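Local coordinates for protein endo-beta-1,2-glucanase (Talaromyces funiculosus, PDB 6IMU) that probably hydrolyses internal beta-1,2-glucosidic linkages of beta-1,2-glucans, as an N-glycosylated fungal endoglucanase, at residues A[346-351]-A[359-364]; A[248-253]-A[303-308]. One frame throughout, in Å; residues are numbered along the deposited sequence. Where two conformers were deposited one is given.

Contact 1 pairs the two strands of a beta hairpin, with centre about 16 Å from the centre of the chain, and is only partly buried and carries an N-linked sugar. Contact 2 lies deeper, its centre about 9 Å from the chain centre, and brings the turn leading into helix 252-261 against 303-308, 50 residues further along the sequence. The two share no segment; the centres of contact 1 and contact 2 are about 19 Å apart, and the nearest atoms of contact 1 and contact 2 are about 5 Å apart, without touching. S302, the residue just before 303-308, is hydrogen-bonded to S346 and so bridges them. Backbone hydrogen bonds dominate contact 1, whereas side chains of K308, E252, E250 and H304, with the P248 carbonyl, supply the polar links of contact 2.

Contact 1: A[346-351]-A[359-364]; sequences SINNVT and VGYISN. With NAG (2-acetamido-2-deoxy-beta-D-glucopyranose), chain E.
I347 and I362 form an antiparallel hydrogen-bonded pair, I347 N to I362 O 2.9 Å and I362 N to I347 O 2.7 Å, while N348 and Y361 make the adjoining non-hydrogen-bonded pair. Toward the hairpin turn, N349 N donates to G360 O and V359 N to V350 O; at the other end S346 OG and S363 O come unusually close, so the exact length of that bond is doubtful. The Y361 ring, its CG anti to the backbone N (chi1 -173°), folds across the neighbouring strand and lays one face over I347, whose O is 3.6 Å above the ring plane, displaced toward the ring's rim. The N348 amide stands almost perpendicular to that ring (85°), with N348 OD1 at the ring edge 3.6 Å from Y361 CD1, and its ND2 is held by E418. N349 reaches toward 359-364: ND2 is bonded covalently to C1 of the N-acetylglucosamine, and OD1 takes the V350 N-H from above its carbonyl plane. I362 CD1 packs 3.6 Å from N349 OD1, and I362 CG1 lies 3.8 Å from the sugar methyl C8. E377 also hydrogen-bonds the sugar. This is a beta hairpin bearing an N-glycosylation site, N349-V350-T351 being the Asn-X-Thr sequon.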
loop_
_atom_site.group_PDB
_atom_site.type_symbol
_atom_site.label_atom_id
_atom_site.label_comp_id
_atom_site.label_asym_id
_atom_site.label_seq_id
_atom_site.Cartn_x
_atom_site.Cartn_y
_atom_site.Cartn_z
ATOM N N SER A 346 -4.565 9.869 1.716
ATOM C CA SER A 346 -3.487 10.352 2.561
ATOM C C SER A 346 -2.215 10.497 1.718
ATOM O O SER A 346 -1.833 9.575 0.989
ATOM C CB SER A 346 -3.268 9.431 3.733
ATOM O OG SER A 346 -4.471 9.244 4.461
ATOM N N ILE A 347 -1.563 11.657 1.829
ATOM C CA ILE A 347 -0.556 12.057 0.863
ATOM C C ILE A 347 0.278 13.212 1.432
ATOM O O ILE A 347 -0.198 14.002 2.258
ATOM C CB ILE A 347 -1.236 12.450 -0.466
ATOM C CG1 ILE A 347 -0.249 12.468 -1.633
ATOM C CG2 ILE A 347 -1.971 13.778 -0.332
ATOM C CD1 ILE A 347 0.237 11.101 -2.053
ATOM N N ASN A 348 1.517 13.312 0.944
ATOM C CA ASN A 348 2.360 14.468 1.200
ATOM C C ASN A 348 1.740 15.700 0.531
ATOM O O ASN A 348 1.158 15.611 -0.557
ATOM C CB ASN A 348 3.801 14.241 0.742
ATOM C CG ASN A 348 4.594 13.431 1.743
ATOM O OD1 ASN A 348 5.043 13.975 2.743
ATOM N ND2 ASN A 348 4.764 12.144 1.487
ATOM N N ASN A 349 1.871 16.836 1.223
ATOM C CA ASN A 349 1.421 18.142 0.768
ATOM C C ASN A 349 2.421 18.673 -0.264
ATOM O O ASN A 349 3.467 18.062 -0.494
ATOM C CB ASN A 349 1.298 19.111 1.949
ATOM C CG ASN A 349 0.294 20.223 1.731
ATOM O OD1 ASN A 349 -0.182 20.437 0.619
ATOM N ND2 ASN A 349 -0.030 20.931 2.803
ATOM N N VAL A 350 2.102 19.832 -0.847
ATOM C CA VAL A 350 2.909 20.448 -1.904
ATOM C C VAL A 350 4.300 20.819 -1.370
ATOM O O VAL A 350 4.507 20.982 -0.168
ATOM C CB VAL A 350 2.207 21.675 -2.518
ATOM C CG1 VAL A 350 0.907 21.289 -3.192
ATOM C CG2 VAL A 350 1.971 22.790 -1.511
ATOM N N THR A 351 5.244 20.927 -2.309
ATOM C CA THR A 351 6.566 21.473 -2.098
ATOM C C THR A 351 6.488 23.002 -2.147
ATOM O O THR A 351 5.823 23.564 -3.012
ATOM C CB THR A 351 7.548 20.995 -3.178
ATOM O OG1 THR A 351 7.675 19.575 -3.085
ATOM C CG2 THR A 351 8.919 21.622 -3.066
ATOM N N VAL A 359 5.625 20.833 2.627
ATOM C CA VAL A 359 5.134 21.729 3.691
ATOM C C VAL A 359 4.442 20.932 4.806
ATOM O O VAL A 359 4.196 21.487 5.868
ATOM C CB VAL A 359 4.213 22.842 3.150
ATOM C CG1 VAL A 359 4.968 23.774 2.208
ATOM C CG2 VAL A 359 2.941 22.301 2.499
ATOM N N GLY A 360 4.119 19.657 4.555
ATOM C CA GLY A 360 3.535 18.762 5.564
ATOM C C GLY A 360 2.920 17.525 4.927
ATOM O O GLY A 360 3.073 17.302 3.726
ATOM N N TYR A 361 2.249 16.711 5.746
ATOM C CA TYR A 361 1.555 15.500 5.288
ATOM C C TYR A 361 0.054 15.644 5.561
ATOM O O TYR A 361 -0.344 16.062 6.640
ATOM C CB TYR A 361 2.133 14.257 5.963
ATOM C CG TYR A 361 1.603 12.956 5.421
ATOM C CD1 TYR A 361 2.198 12.337 4.331
ATOM C CD2 TYR A 361 0.495 12.350 5.993
ATOM C CE1 TYR A 361 1.708 11.142 3.826
ATOM C CE2 TYR A 361 -0.008 11.160 5.501
ATOM C CZ TYR A 361 0.602 10.551 4.416
ATOM O OH TYR A 361 0.105 9.379 3.933
ATOM N N ILE A 362 -0.763 15.327 4.548
ATOM C CA ILE A 362 -2.226 15.378 4.637
ATOM C C ILE A 362 -2.750 13.948 4.800
ATOM O O ILE A 362 -2.878 13.233 3.821
ATOM C CB ILE A 362 -2.860 16.065 3.408
ATOM C CG1 ILE A 362 -2.237 17.434 3.117
ATOM C CG2 ILE A 362 -4.368 16.176 3.592
ATOM C CD1 ILE A 362 -2.470 17.927 1.702
ATOM N N SER A 363 -3.053 13.566 6.046
ATOM C CA SER A 363 -3.651 12.273 6.370
ATOM C C SER A 363 -5.135 12.246 5.984
ATOM O O SER A 363 -5.615 11.234 5.450
ATOM C CB SER A 363 -3.484 11.949 7.837
ATOM O OG SER A 363 -2.116 11.760 8.162
ATOM N N ASN A 364 -5.844 13.352 6.270
ATOM C CA ASN A 364 -7.311 13.375 6.337
ATOM C C ASN A 364 -7.919 13.812 4.991
ATOM O O ASN A 364 -8.712 14.763 4.922
ATOM C CB ASN A 364 -7.818 14.235 7.504
ATOM C CG ASN A 364 -7.323 15.666 7.475
ATOM O OD1 ASN A 364 -6.232 15.945 6.979
ATOM N ND2 ASN A 364 -8.121 16.578 8.005
HETATM C C1 NAG E . -0.968 22.024 2.847
HETATM C C2 NAG E . -1.327 22.290 4.302
HETATM C C3 NAG E . -2.365 23.402 4.373
HETATM C C4 NAG E . -1.821 24.669 3.727
HETATM C C5 NAG E . -1.370 24.340 2.311
HETATM C C6 NAG E . -0.715 25.544 1.646
HETATM C C7 NAG E . -1.059 20.259 5.703
HETATM C C8 NAG E . -1.817 19.186 6.441
HETATM N N2 NAG E . -1.819 21.098 4.997
HETATM O O3 NAG E . -2.688 23.636 5.744
HETATM O O4 NAG E . -2.819 25.713 3.715
HETATM O O5 NAG E . -0.443 23.242 2.298
HETATM O O6 NAG E . -0.300 25.116 0.342
HETATM O O7 NAG E . 0.158 20.367 5.783
#

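Contact 2: A[248-253]-A[303-308]; sequences PYEGEL and SHETWK
K308, E250 and E305 bury the most surface where the turn and helix start at 248-253 meet 303-308. The K308 chain runs extended beyond CG, passing L253, whose CD2 lies 3.8 Å from K308 CB, to bring NZ between two acceptors. K308 NZ is 2.7 Å from P248 O, tilted somewhat from the carbonyl plane, and K308 NZ is also 2.7 Å from E252 OE1, in a salt bridge that approaches from above the carboxylate plane (51° out of it). Y472 is a further hydrogen-bond partner of NZ, while E252 is also held by Y314 and K276. E250 bends at chi2 (98°), which lays E250 CG 3.7 Å from W307 CB and turns its carboxylate toward H304. In the conformer described, E250 OE2 accepts from H304 ND1 at 2.6 Å on its anti side, in a bent bond (135° at the hydrogen) tilted out of both planes; NE2 is hydrogen-bonded to D434. E305 lies alongside Y249, E305 CB 3.9 Å from Y249 CD1 and its OE1 over one ring face, toward the rim. P248 CD covers the centre of the opposite face. The E305 carboxylate is tied to the backbone N-H groups of Y299 and W300, and Y249 OH to K297. The H304 imidazole thus lies between two carboxylates, and E252 probably offsets the charge of the K308 ammonium, while P248 O and Y472 OH supply further hydrogen bonds.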
loop_
_atom_site.group_PDB
_atom_site.type_symbol
_atom_site.label_atom_id
_atom_site.label_comp_id
_atom_site.label_asym_id
_atom_site.label_seq_id
_atom_site.Cartn_x
_atom_site.Cartn_y
_atom_site.Cartn_z
ATOM N N PRO A 248 -11.699 -2.166 9.967
ATOM C CA PRO A 248 -11.558 -2.947 8.736
ATOM C C PRO A 248 -10.499 -2.453 7.726
ATOM O O PRO A 248 -10.487 -2.927 6.594
ATOM C CB PRO A 248 -12.945 -2.844 8.066
ATOM C CG PRO A 248 -13.820 -2.064 9.033
ATOM C CD PRO A 248 -12.877 -1.288 9.928
ATOM N N TYR A 249 -9.611 -1.541 8.131
ATOM C CA TYR A 249 -8.646 -0.944 7.193
ATOM C C TYR A 249 -7.361 -1.785 7.264
ATOM O O TYR A 249 -7.446 -3.002 7.435
ATOM C CB TYR A 249 -8.576 0.573 7.429
ATOM C CG TYR A 249 -9.937 1.167 7.709
ATOM C CD1 TYR A 249 -10.992 0.972 6.831
ATOM C CD2 TYR A 249 -10.199 1.850 8.888
ATOM C CE1 TYR A 249 -12.263 1.466 7.096
ATOM C CE2 TYR A 249 -11.464 2.346 9.171
ATOM C CZ TYR A 249 -12.498 2.159 8.269
ATOM O OH TYR A 249 -13.745 2.644 8.546
ATOM N N GLU A 250 -6.186 -1.164 7.097
ATOM C CA GLU A 250 -4.973 -1.925 6.758
ATOM C C GLU A 250 -4.573 -2.832 7.925
ATOM O O GLU A 250 -3.960 -3.872 7.698
ATOM C CB GLU A 250 -3.803 -1.016 6.383
ATOM C CG GLU A 250 -4.129 -0.023 5.282
ATOM C CD GLU A 250 -4.480 1.355 5.822
ATOM O OE1 GLU A 250 -5.490 1.472 6.557
ATOM O OE2 GLU A 250 -3.714 2.298 5.544
ATOM N N GLY A 251 -4.943 -2.435 9.152
ATOM C CA GLY A 251 -4.595 -3.160 10.374
ATOM C C GLY A 251 -5.199 -4.559 10.434
ATOM O O GLY A 251 -4.752 -5.398 11.234
ATOM N N GLU A 252 -6.204 -4.824 9.586
ATOM C CA GLU A 252 -6.905 -6.100 9.606
ATOM C C GLU A 252 -5.975 -7.235 9.158
ATOM O O GLU A 252 -6.181 -8.385 9.551
ATOM C CB GLU A 252 -8.160 -6.040 8.740
ATOM C CG GLU A 252 -9.097 -7.205 8.992
ATOM C CD GLU A 252 -10.466 -7.001 8.377
ATOM O OE1 GLU A 252 -10.649 -7.387 7.207
ATOM O OE2 GLU A 252 -11.323 -6.408 9.060
ATOM N N LEU A 253 -4.956 -6.910 8.351
ATOM C CA LEU A 253 -3.979 -7.904 7.928
ATOM C C LEU A 253 -3.262 -8.489 9.159
ATOM O O LEU A 253 -3.025 -9.700 9.224
ATOM C CB LEU A 253 -2.993 -7.285 6.934
ATOM C CG LEU A 253 -3.591 -6.897 5.578
ATOM C CD1 LEU A 253 -2.532 -6.258 4.692
ATOM C CD2 LEU A 253 -4.229 -8.096 4.888
ATOM N N SER A 303 -8.266 6.268 -0.103
ATOM C CA SER A 303 -8.036 5.043 -0.882
ATOM C C SER A 303 -7.107 4.060 -0.144
ATOM O O SER A 303 -7.300 2.845 -0.243
ATOM C CB SER A 303 -7.483 5.369 -2.237
ATOM O OG SER A 303 -8.434 6.079 -3.010
ATOM N N HIS A 304 -6.111 4.602 0.569
ATOM C CA HIS A 304 -5.099 3.843 1.301
ATOM C C HIS A 304 -5.743 2.772 2.199
ATOM O O HIS A 304 -5.183 1.680 2.356
ATOM C CB HIS A 304 -4.226 4.805 2.119
ATOM C CG HIS A 304 -2.875 4.269 2.447
ATOM N ND1 HIS A 304 -2.696 3.237 3.345
ATOM C CD2 HIS A 304 -1.641 4.623 2.021
ATOM C CE1 HIS A 304 -1.411 2.967 3.448
ATOM N NE2 HIS A 304 -0.742 3.807 2.648
ATOM N N GLU A 305 -6.922 3.088 2.754
ATOM C CA GLU A 305 -7.619 2.251 3.744
ATOM C C GLU A 305 -8.006 0.872 3.181
ATOM O O GLU A 305 -8.290 -0.037 3.949
ATOM C CB GLU A 305 -8.881 2.974 4.234
ATOM C CG GLU A 305 -8.582 4.243 5.010
ATOM C CD GLU A 305 -9.735 5.228 5.152
ATOM O OE1 GLU A 305 -10.910 4.801 5.024
ATOM O OE2 GLU A 305 -9.453 6.430 5.396
ATOM N N THR A 306 -8.040 0.736 1.849
ATOM C CA THR A 306 -8.511 -0.462 1.149
ATOM C C THR A 306 -7.342 -1.432 0.888
ATOM O O THR A 306 -7.543 -2.477 0.286
ATOM C CB THR A 306 -9.237 -0.030 -0.135
ATOM O OG1 THR A 306 -10.340 0.785 0.266
ATOM C CG2 THR A 306 -9.724 -1.179 -0.988
ATOM N N TRP A 307 -6.139 -1.097 1.376
ATOM C CA TRP A 307 -4.899 -1.797 1.016
ATOM C C TRP A 307 -4.999 -3.324 1.211
ATOM O O TRP A 307 -4.397 -4.071 0.437
ATOM C CB TRP A 307 -3.684 -1.228 1.766
ATOM C CG TRP A 307 -2.449 -1.875 1.226
ATOM C CD1 TRP A 307 -1.698 -2.841 1.821
ATOM C CD2 TRP A 307 -1.995 -1.800 -0.137
ATOM N NE1 TRP A 307 -0.721 -3.270 0.963
ATOM C CE2 TRP A 307 -0.895 -2.672 -0.255
ATOM C CE3 TRP A 307 -2.390 -1.059 -1.254
ATOM C CZ2 TRP A 307 -0.181 -2.814 -1.441
ATOM C CZ3 TRP A 307 -1.682 -1.196 -2.427
ATOM C CH2 TRP A 307 -0.583 -2.055 -2.514
ATOM N N LYS A 308 -5.728 -3.777 2.239
ATOM C CA LYS A 308 -5.772 -5.206 2.637
ATOM C C LYS A 308 -6.182 -6.108 1.463
ATOM O O LYS A 308 -5.724 -7.249 1.374
ATOM C CB LYS A 308 -6.731 -5.431 3.812
ATOM C CG LYS A 308 -8.207 -5.241 3.488
ATOM C CD LYS A 308 -9.082 -5.200 4.715
ATOM C CE LYS A 308 -10.554 -5.197 4.381
ATOM N NZ LYS A 308 -11.380 -5.329 5.600
HETATM O O HOH W 1 -11.095 -1.996 4.095
#